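PDB 2VF7: excinuclease ABC, subunit A. from Deinococcus radiodurans, which binds DNA and ATP as a zinc-containing ABC-family ATPase and probably helps recognise damaged sites during nucleotide excision repair. Local coordinates for residues 527-532 with 802-807; 411-416 with 831-836; 756-761 with 787-792. The protein carries 1 engineered substitution. One frame throughout, in Å; residues are numbered along the deposited sequence.

Interaction 1. Residues 527-532 with 802-807; sequences SVTGVS and VLDIGP. With ADP (adenosine-5'-diphosphate), chain D.
Strand 525-529, which runs into the Walker A loop (P-loop), pairs in parallel with strand 801-805 of the nucleotide-binding core; Leu803 N donates to Ser527 O at 3.0 Å (173° at the hydrogen). The axes of the short stretches 527-529 and 802-805 lie 4.8 Å apart and diverge by only 17°, the geometry of adjacent parallel strands. Thr529 then binds in both directions: its N reaches Leu803 O at 3.0 Å, and its O receives Ile805 N at 2.9 Å. Beyond the paired residues, a water bridges the two segments as they diverge, accepting from Val531 N (3.1 Å) and donating to Gly806 O (2.6 Å).

The side chains divide between the two faces. On one, Val528 carries CG1 anti to its N, and this methyl lies 3.9 Å from Ile805 CG1, the two side chains crossing at a slant, while Leu803 projects to the same side. On the other, Ser527, Thr529, Val802 and Asp804 line up. With chi1 at 70°, Thr529 OG1 sits between its backbone N and carbonyl carbon, where it is directed at Asp804 OD1, 3.1 Å away. The hydrogen bond assigned to this pair is less certain, because OD1 is modelled too near another atom. The second carboxylate oxygen, OD2, is bonded to Ser831 OG.

Val531 and Ser532 belong to the ADP pocket, and Lys536 NZ, which hydrogen-bonds to that ADP, also bonds to Gly530 O. Helix 536-551 covers Val528 and Ile805 on one face, helix 793-796 packs on Ser527, Thr529 and Val802 on the other, and strands 785-789 and 816-820 flank the pair in the sheet.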
loop_
_atom_site.group_PDB
_atom_site.type_symbol
_atom_site.label_atom_id
_atom_site.label_comp_id
_atom_site.label_asym_id
_atom_site.label_seq_id
_atom_site.Cartn_x
_atom_site.Cartn_y
_atom_site.Cartn_z
ATOM N N SER A 527 16.011 27.264 -34.847
ATOM C CA SER A 527 15.947 26.988 -33.417
ATOM C C SER A 527 15.182 28.094 -32.710
ATOM O O SER A 527 15.482 29.267 -32.862
ATOM C CB SER A 527 17.364 26.892 -32.836
ATOM O OG SER A 527 18.008 25.692 -33.236
ATOM N N VAL A 528 14.193 27.721 -31.917
ATOM C CA VAL A 528 13.463 28.692 -31.110
ATOM C C VAL A 528 13.902 28.593 -29.639
ATOM O O VAL A 528 13.521 27.663 -28.908
ATOM C CB VAL A 528 11.954 28.508 -31.263
ATOM C CG1 VAL A 528 11.217 29.515 -30.423
ATOM C CG2 VAL A 528 11.557 28.629 -32.754
ATOM N N THR A 529 14.690 29.581 -29.224
ATOM C CA THR A 529 15.318 29.606 -27.920
ATOM C C THR A 529 14.734 30.660 -26.958
ATOM O O THR A 529 13.910 31.482 -27.343
ATOM C CB THR A 529 16.861 29.800 -28.059
ATOM O OG1 THR A 529 17.142 31.123 -28.511
ATOM C CG2 THR A 529 17.453 28.833 -29.056
ATOM N N GLY A 530 15.180 30.635 -25.704
ATOM C CA GLY A 530 14.605 31.485 -24.662
ATOM C C GLY A 530 14.504 30.790 -23.317
ATOM O O GLY A 530 14.565 29.553 -23.237
ATOM N N VAL A 531 14.367 31.600 -22.263
ATOM C CA VAL A 531 14.193 31.177 -20.854
ATOM C C VAL A 531 12.964 30.254 -20.662
ATOM O O VAL A 531 12.034 30.280 -21.479
ATOM C CB VAL A 531 14.112 32.473 -19.952
ATOM C CG1 VAL A 531 13.047 32.400 -18.872
ATOM C CG2 VAL A 531 15.480 32.851 -19.383
ATOM N N SER A 532 12.964 29.427 -19.605
ATOM C CA SER A 532 11.812 28.574 -19.307
ATOM C C SER A 532 10.632 29.467 -18.965
ATOM O O SER A 532 10.775 30.439 -18.222
ATOM C CB SER A 532 12.081 27.624 -18.146
ATOM O OG SER A 532 13.371 27.047 -18.234
ATOM N N VAL A 802 17.718 31.678 -36.045
ATOM C CA VAL A 802 17.387 31.589 -34.602
ATOM C C VAL A 802 16.344 32.627 -34.175
ATOM O O VAL A 802 16.423 33.788 -34.565
ATOM C CB VAL A 802 18.645 31.725 -33.668
ATOM C CG1 VAL A 802 18.239 31.711 -32.198
ATOM C CG2 VAL A 802 19.680 30.630 -33.933
ATOM N N LEU A 803 15.377 32.195 -33.367
ATOM C CA LEU A 803 14.353 33.075 -32.788
ATOM C C LEU A 803 14.429 33.089 -31.260
ATOM O O LEU A 803 14.033 32.128 -30.594
ATOM C CB LEU A 803 12.948 32.634 -33.228
ATOM C CG LEU A 803 12.239 33.281 -34.429
ATOM C CD1 LEU A 803 12.989 33.082 -35.731
ATOM C CD2 LEU A 803 10.855 32.682 -34.560
ATOM N N ASP A 804 14.939 34.175 -30.703
ATOM C CA ASP A 804 15.050 34.294 -29.257
ATOM C C ASP A 804 13.771 34.903 -28.706
ATOM O O ASP A 804 13.386 36.000 -29.083
ATOM C CB ASP A 804 16.263 35.143 -28.866
ATOM C CG ASP A 804 16.667 34.942 -27.433
ATOM O OD1 ASP A 804 16.781 33.777 -27.019
ATOM O OD2 ASP A 804 16.896 35.931 -26.711
ATOM N N ILE A 805 13.114 34.178 -27.815
ATOM C CA ILE A 805 11.804 34.564 -27.334
ATOM C C ILE A 805 11.867 35.128 -25.930
ATOM O O ILE A 805 12.626 34.640 -25.088
ATOM C CB ILE A 805 10.808 33.384 -27.420
ATOM C CG1 ILE A 805 10.542 33.007 -28.891
ATOM C CG2 ILE A 805 9.503 33.696 -26.691
ATOM C CD1 ILE A 805 10.158 34.182 -29.842
ATOM N N GLY A 806 11.075 36.187 -25.732
ATOM C CA GLY A 806 10.800 36.868 -24.449
ATOM C C GLY A 806 12.004 37.108 -23.579
ATOM O O GLY A 806 12.873 36.229 -23.495
ATOM N N PRO A 807 12.073 38.286 -22.923
ATOM C CA PRO A 807 13.165 38.565 -21.980
ATOM C C PRO A 807 13.209 37.513 -20.872
ATOM O O PRO A 807 14.165 36.742 -20.788
ATOM C CB PRO A 807 12.806 39.945 -21.409
ATOM C CG PRO A 807 11.924 40.560 -22.408
ATOM C CD PRO A 807 11.144 39.417 -23.039
HETATM P PB ADP D . 8.369 27.665 -22.401
HETATM O O1B ADP D . 8.847 27.004 -21.134
HETATM O O2B ADP D . 7.854 26.748 -23.474
HETATM O O3B ADP D . 9.365 28.682 -22.887
HETATM P PA ADP D . 5.507 28.137 -22.288
HETATM O O1A ADP D . 4.999 27.161 -21.277
HETATM O O2A ADP D . 5.343 27.876 -23.750
HETATM O O3A ADP D . 7.050 28.515 -21.983
HETATM O "O5'" ADP D . 4.668 29.486 -21.987
HETATM C "C5'" ADP D . 4.990 30.338 -20.896
HETATM C "C4'" ADP D . 3.766 30.933 -20.218
HETATM O "O4'" ADP D . 2.561 30.329 -20.682
HETATM C "C3'" ADP D . 3.854 30.621 -18.736
HETATM O "O3'" ADP D . 3.381 31.736 -17.984
HETATM C "C2'" ADP D . 2.942 29.423 -18.553
HETATM O "O2'" ADP D . 2.431 29.283 -17.220
HETATM C "C1'" ADP D . 1.875 29.669 -19.601
HETATM N N9 ADP D . 1.267 28.388 -20.037
HETATM C C8 ADP D . 1.809 27.512 -20.915
HETATM N N7 ADP D . 1.007 26.440 -21.112
HETATM C C5 ADP D . -0.079 26.628 -20.328
HETATM C C6 ADP D . -1.328 25.876 -20.042
HETATM N N6 ADP D . -1.562 24.687 -20.651
HETATM N N1 ADP D . -2.214 26.415 -19.168
HETATM C C2 ADP D . -1.983 27.596 -18.549
HETATM N N3 ADP D . -0.871 28.333 -18.763
HETATM C C4 ADP D . 0.098 27.910 -19.624
HETATM O O HOH W 1 14.791 34.425 -23.442
#

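Interaction 2. Residues 411-416 with 831-836; sequences GLHPAD and SVTAPY
Pro414 lies over one face of the Tyr836 ring. Its CB is 3.9 Å from the ring centroid and 23° off the normal, which qualifies as a CH-pi contact displaced toward the CD2 side of the ring. Ala415 N sits above the same face. The phenol is presented by a chi1 of -65°, CG anti to the carbonyl carbon, which carries the ring from its helix across to the 413-415 turn. Ala415 CB touches both Tyr836 CE1, at 3.7 Å, and Val832 CG1, at 3.6 Å.

The imidazole of His413 meets Val832 CG1 obliquely, NE2 to CG1 being 3.9 Å. Thr833 comes to the edge of this ring near its plane, although that approach is modelled too tightly to be trusted in detail. His413 NE2 is buried without a polar partner, whereas ND1 makes a weak hydrogen bond to Gly530 O of the Walker A loop. The turn itself is closed by Asp416 N bonding to His413 O at 2.9 Å. Following strand 402-406 and preceding helix 417-428, residues 411-416 are consistent with part of the D-loop region of ABC ATPases, here set against the Walker A loop of the other nucleotide-binding half and the C-terminal helix.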
loop_
_atom_site.group_PDB
_atom_site.type_symbol
_atom_site.label_atom_id
_atom_site.label_comp_id
_atom_site.label_asym_id
_atom_site.label_seq_id
_atom_site.Cartn_x
_atom_site.Cartn_y
_atom_site.Cartn_z
ATOM N N GLY A 411 15.018 21.110 -20.340
ATOM C CA GLY A 411 14.145 22.265 -20.502
ATOM C C GLY A 411 14.691 23.497 -19.822
ATOM O O GLY A 411 14.052 24.552 -19.826
ATOM N N LEU A 412 15.872 23.364 -19.232
ATOM C CA LEU A 412 16.525 24.478 -18.595
ATOM C C LEU A 412 17.435 25.203 -19.558
ATOM O O LEU A 412 18.219 24.574 -20.283
ATOM C CB LEU A 412 17.353 24.029 -17.378
ATOM C CG LEU A 412 16.944 24.459 -15.968
ATOM C CD1 LEU A 412 18.167 24.580 -15.131
ATOM C CD2 LEU A 412 16.243 25.788 -16.007
ATOM N N HIS A 413 17.326 26.530 -19.526
ATOM C CA HIS A 413 18.246 27.440 -20.188
ATOM C C HIS A 413 19.592 27.486 -19.460
ATOM O O HIS A 413 19.605 27.425 -18.232
ATOM C CB HIS A 413 17.648 28.840 -20.159
ATOM C CG HIS A 413 18.284 29.785 -21.125
ATOM N ND1 HIS A 413 17.862 29.903 -22.431
ATOM C CD2 HIS A 413 19.322 30.640 -20.986
ATOM C CE1 HIS A 413 18.603 30.803 -23.048
ATOM N NE2 HIS A 413 19.500 31.259 -22.195
ATOM N N PRO A 414 20.722 27.627 -20.200
ATOM C CA PRO A 414 22.034 27.722 -19.545
ATOM C C PRO A 414 22.147 28.863 -18.537
ATOM O O PRO A 414 22.946 28.769 -17.607
ATOM C CB PRO A 414 23.009 27.944 -20.705
ATOM C CG PRO A 414 22.314 27.452 -21.897
ATOM C CD PRO A 414 20.852 27.676 -21.667
ATOM N N ALA A 415 21.351 29.919 -18.715
ATOM C CA ALA A 415 21.317 31.045 -17.775
ATOM C C ALA A 415 20.752 30.671 -16.403
ATOM O O ALA A 415 20.906 31.432 -15.451
ATOM C CB ALA A 415 20.536 32.202 -18.356
ATOM N N ASP A 416 20.113 29.504 -16.303
ATOM C CA ASP A 416 19.440 29.097 -15.077
ATOM C C ASP A 416 20.032 27.889 -14.343
ATOM O O ASP A 416 19.491 27.495 -13.317
ATOM C CB ASP A 416 17.958 28.842 -15.354
ATOM C CG ASP A 416 17.190 30.119 -15.694
ATOM O OD1 ASP A 416 17.647 31.228 -15.335
ATOM O OD2 ASP A 416 16.117 30.009 -16.326
ATOM N N SER A 831 19.427 40.200 -24.868
ATOM C CA SER A 831 19.234 38.756 -25.022
ATOM C C SER A 831 19.968 38.058 -23.895
ATOM O O SER A 831 21.104 38.421 -23.558
ATOM C CB SER A 831 19.787 38.272 -26.363
ATOM O OG SER A 831 19.417 36.936 -26.626
ATOM N N VAL A 832 19.318 37.080 -23.286
ATOM C CA VAL A 832 19.938 36.348 -22.199
ATOM C C VAL A 832 20.665 35.088 -22.720
ATOM O O VAL A 832 21.614 34.607 -22.088
ATOM C CB VAL A 832 18.909 36.092 -21.037
ATOM C CG1 VAL A 832 18.989 34.691 -20.496
ATOM C CG2 VAL A 832 19.106 37.128 -19.897
ATOM N N THR A 833 20.241 34.581 -23.881
ATOM C CA THR A 833 20.936 33.478 -24.524
ATOM C C THR A 833 22.178 33.883 -25.315
ATOM O O THR A 833 23.054 33.049 -25.531
ATOM C CB THR A 833 20.017 32.629 -25.458
ATOM O OG1 THR A 833 20.459 32.750 -26.816
ATOM C CG2 THR A 833 18.549 33.005 -25.322
ATOM N N ALA A 834 22.253 35.149 -25.748
ATOM C CA ALA A 834 23.363 35.636 -26.582
ATOM C C ALA A 834 24.734 35.214 -26.075
ATOM O O ALA A 834 25.424 34.478 -26.779
ATOM C CB ALA A 834 23.300 37.142 -26.777
ATOM N N PRO A 835 25.128 35.649 -24.849
ATOM C CA PRO A 835 26.437 35.247 -24.318
ATOM C C PRO A 835 26.731 33.740 -24.393
ATOM O O PRO A 835 27.854 33.360 -24.714
ATOM C CB PRO A 835 26.389 35.715 -22.856
ATOM C CG PRO A 835 24.960 36.109 -22.598
ATOM C CD PRO A 835 24.419 36.529 -23.900
ATOM N N TYR A 836 25.734 32.911 -24.100
ATOM C CA TYR A 836 25.864 31.442 -24.105
ATOM C C TYR A 836 25.966 30.846 -25.513
ATOM O O TYR A 836 26.684 29.865 -25.725
ATOM C CB TYR A 836 24.691 30.792 -23.337
ATOM C CG TYR A 836 24.700 31.139 -21.867
ATOM C CD1 TYR A 836 23.863 32.125 -21.361
ATOM C CD2 TYR A 836 25.586 30.496 -20.981
ATOM C CE1 TYR A 836 23.888 32.460 -20.014
ATOM C CE2 TYR A 836 25.611 30.812 -19.634
ATOM C CZ TYR A 836 24.762 31.805 -19.153
ATOM O OH TYR A 836 24.799 32.156 -17.805
#

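Interaction 3. Residues 756-761 with 787-792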
loop_
_atom_site.group_PDB
_atom_site.type_symbol
_atom_site.label_atom_id
_atom_site.label_comp_id
_atom_site.label_asym_id
_atom_site.label_seq_id
_atom_site.Cartn_x
_atom_site.Cartn_y
_atom_site.Cartn_z
ATOM N N VAL A 756 7.869 20.280 -37.265
ATOM C CA VAL A 756 8.006 20.968 -35.984
ATOM C C VAL A 756 8.358 20.003 -34.841
ATOM O O VAL A 756 7.653 19.032 -34.562
ATOM C CB VAL A 756 6.820 21.919 -35.654
ATOM C CG1 VAL A 756 6.372 22.692 -36.907
ATOM C CG2 VAL A 756 5.670 21.165 -35.059
ATOM N N LEU A 757 9.483 20.299 -34.201
ATOM C CA LEU A 757 10.125 19.406 -33.250
ATOM C C LEU A 757 10.386 20.115 -31.907
ATOM O O LEU A 757 10.894 21.242 -31.861
ATOM C CB LEU A 757 11.453 18.925 -33.847
ATOM C CG LEU A 757 11.608 17.855 -34.948
ATOM C CD1 LEU A 757 10.461 17.758 -35.927
ATOM C CD2 LEU A 757 12.921 18.054 -35.718
ATOM N N ASP A 758 10.022 19.465 -30.814
ATOM C CA ASP A 758 10.360 19.959 -29.476
ATOM C C ASP A 758 11.702 19.335 -29.070
ATOM O O ASP A 758 12.001 18.221 -29.464
ATOM C CB ASP A 758 9.224 19.595 -28.507
ATOM C CG ASP A 758 9.509 19.986 -27.061
ATOM O OD1 ASP A 758 9.182 19.165 -26.168
ATOM O OD2 ASP A 758 10.034 21.098 -26.812
ATOM N N GLU A 759 12.500 20.050 -28.287
ATOM C CA GLU A 759 13.885 19.667 -27.956
ATOM C C GLU A 759 14.342 18.279 -28.449
ATOM O O GLU A 759 14.402 17.348 -27.673
ATOM C CB GLU A 759 14.111 19.804 -26.452
ATOM C CG GLU A 759 15.415 20.512 -26.091
ATOM C CD GLU A 759 16.652 19.708 -26.451
ATOM O OE1 GLU A 759 16.607 18.452 -26.352
ATOM O OE2 GLU A 759 17.667 20.328 -26.832
ATOM N N PRO A 760 14.701 18.146 -29.742
ATOM C CA PRO A 760 14.873 16.802 -30.342
ATOM C C PRO A 760 16.007 15.937 -29.757
ATOM O O PRO A 760 16.119 14.746 -30.086
ATOM C CB PRO A 760 15.141 17.107 -31.831
ATOM C CG PRO A 760 14.734 18.537 -32.025
ATOM C CD PRO A 760 14.973 19.218 -30.716
ATOM N N THR A 761 16.827 16.533 -28.900
ATOM C CA THR A 761 17.966 15.838 -28.311
ATOM C C THR A 761 17.696 15.467 -26.850
ATOM O O THR A 761 18.628 15.347 -26.045
ATOM C CB THR A 761 19.285 16.675 -28.441
ATOM O OG1 THR A 761 19.211 17.873 -27.639
ATOM C CG2 THR A 761 19.573 17.032 -29.906
ATOM N N ILE A 787 11.539 23.304 -37.695
ATOM C CA ILE A 787 11.468 24.289 -36.635
ATOM C C ILE A 787 11.510 23.496 -35.346
ATOM O O ILE A 787 10.670 22.640 -35.110
ATOM C CB ILE A 787 10.171 25.115 -36.698
ATOM C CG1 ILE A 787 10.077 25.805 -38.052
ATOM C CG2 ILE A 787 10.147 26.123 -35.546
ATOM C CD1 ILE A 787 8.753 26.427 -38.340
ATOM N N ALA A 788 12.512 23.770 -34.528
ATOM C CA ALA A 788 12.769 22.984 -33.345
ATOM C C ALA A 788 12.833 23.919 -32.162
ATOM O O ALA A 788 13.684 24.797 -32.132
ATOM C CB ALA A 788 14.077 22.282 -33.503
ATOM N N VAL A 789 11.923 23.770 -31.205
ATOM C CA VAL A 789 12.105 24.427 -29.901
ATOM C C VAL A 789 13.295 23.796 -29.166
ATOM O O VAL A 789 13.353 22.590 -28.983
ATOM C CB VAL A 789 10.789 24.538 -29.065
ATOM C CG1 VAL A 789 9.658 23.735 -29.693
ATOM C CG2 VAL A 789 11.002 24.238 -27.559
ATOM N N GLU A 790 14.265 24.625 -28.797
ATOM C CA GLU A 790 15.602 24.143 -28.488
ATOM C C GLU A 790 16.207 24.859 -27.270
ATOM O O GLU A 790 16.025 26.063 -27.096
ATOM C CB GLU A 790 16.472 24.307 -29.734
ATOM C CG GLU A 790 17.845 23.683 -29.682
ATOM C CD GLU A 790 17.821 22.215 -29.318
ATOM O OE1 GLU A 790 17.323 21.377 -30.130
ATOM O OE2 GLU A 790 18.309 21.917 -28.199
ATOM N N HIS A 791 16.918 24.097 -26.437
ATOM C CA HIS A 791 17.433 24.568 -25.146
ATOM C C HIS A 791 18.955 24.498 -25.034
ATOM O O HIS A 791 19.537 25.146 -24.164
ATOM C CB HIS A 791 16.813 23.771 -23.976
ATOM C CG HIS A 791 15.315 23.795 -23.948
ATOM N ND1 HIS A 791 14.542 22.791 -24.496
ATOM C CD2 HIS A 791 14.446 24.707 -23.448
ATOM C CE1 HIS A 791 13.262 23.082 -24.336
ATOM N NE2 HIS A 791 13.176 24.239 -23.701
ATOM N N LYS A 792 19.602 23.713 -25.891
ATOM C CA LYS A 792 21.057 23.610 -25.836
ATOM C C LYS A 792 21.791 24.246 -27.009
ATOM O O LYS A 792 21.433 24.078 -28.178
ATOM C CB LYS A 792 21.521 22.166 -25.591
ATOM C CG LYS A 792 20.979 21.131 -26.543
ATOM C CD LYS A 792 21.495 19.733 -26.175
ATOM C CE LYS A 792 20.618 19.026 -25.135
ATOM N NZ LYS A 792 20.945 17.553 -25.026
#
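Glu759 reaches across to His791 just after the ends of two parallel strands, and its side chain can be followed outward. CB lies at the edge of the imidazole, in its plane, 3.6 Å from His791 ND1. CG is at the same edge, modelled closer to ND1 than can be trusted; ND1 itself is buried with no polar partner. The chain bends at chi2 (-68°), and the carboxylate then divides its roles. OE1 accepts from Thr761 OG1 at 3.0 Å through the syn lone pair, with a weak second bond from Thr761 N. OE2 is modelled impossibly close to Glu790 OE2, so the relation of the two carboxylates is doubtful. Lys792 passes slantwise across Thr761: its CE lies 3.1 Å from Thr761 OG1, and NZ makes a weak hydrogen bond to Thr761 O at 3.4 Å.

The strands carrying these residues are held by Leu757 N to Ile787 O and Val789 N to Leu757 O, each 2.8 Å. Leu757 CB faces Ala788 CB at 4.3 Å, and Pro760 CG touches the same alanine methyl at 4.1 Å.

The sequence VLDEP fits a Walker B motif, and His791 the switch histidine of ABC ATPases; its side chain touches Lys536 of the Walker A loop. Strands 753-758 and 785-789 form a beta-alpha-beta unit with helix 766-781, lying between strands 585-589 and 525-529. Helix 536-551 packs on Val756, Ile787 and His791, and helix 793-796 on Thr761 and Glu790.

From the N terminus the chain passes 411-416, then 527-532, then 756-761, and meets their partners in reverse order, 787-792, 802-807 and 831-836. The three loops are therefore fully nested: interaction 3 closes the innermost, interaction 1 encloses it and interaction 2 encloses both, with no crossing. Interactions 1 and 3 share one sheet, where Val528 N and O bond to Ala788 O and Glu790 N, making strand 525-529 the link between them. Interaction 2 brings an earlier loop and the C-terminal helix to the C-terminal ends of strands 525-529 and 801-805, in part through Ser532 OG with Gly411 O. Pro414 also packs near His791, so all three gather beside one ADP site.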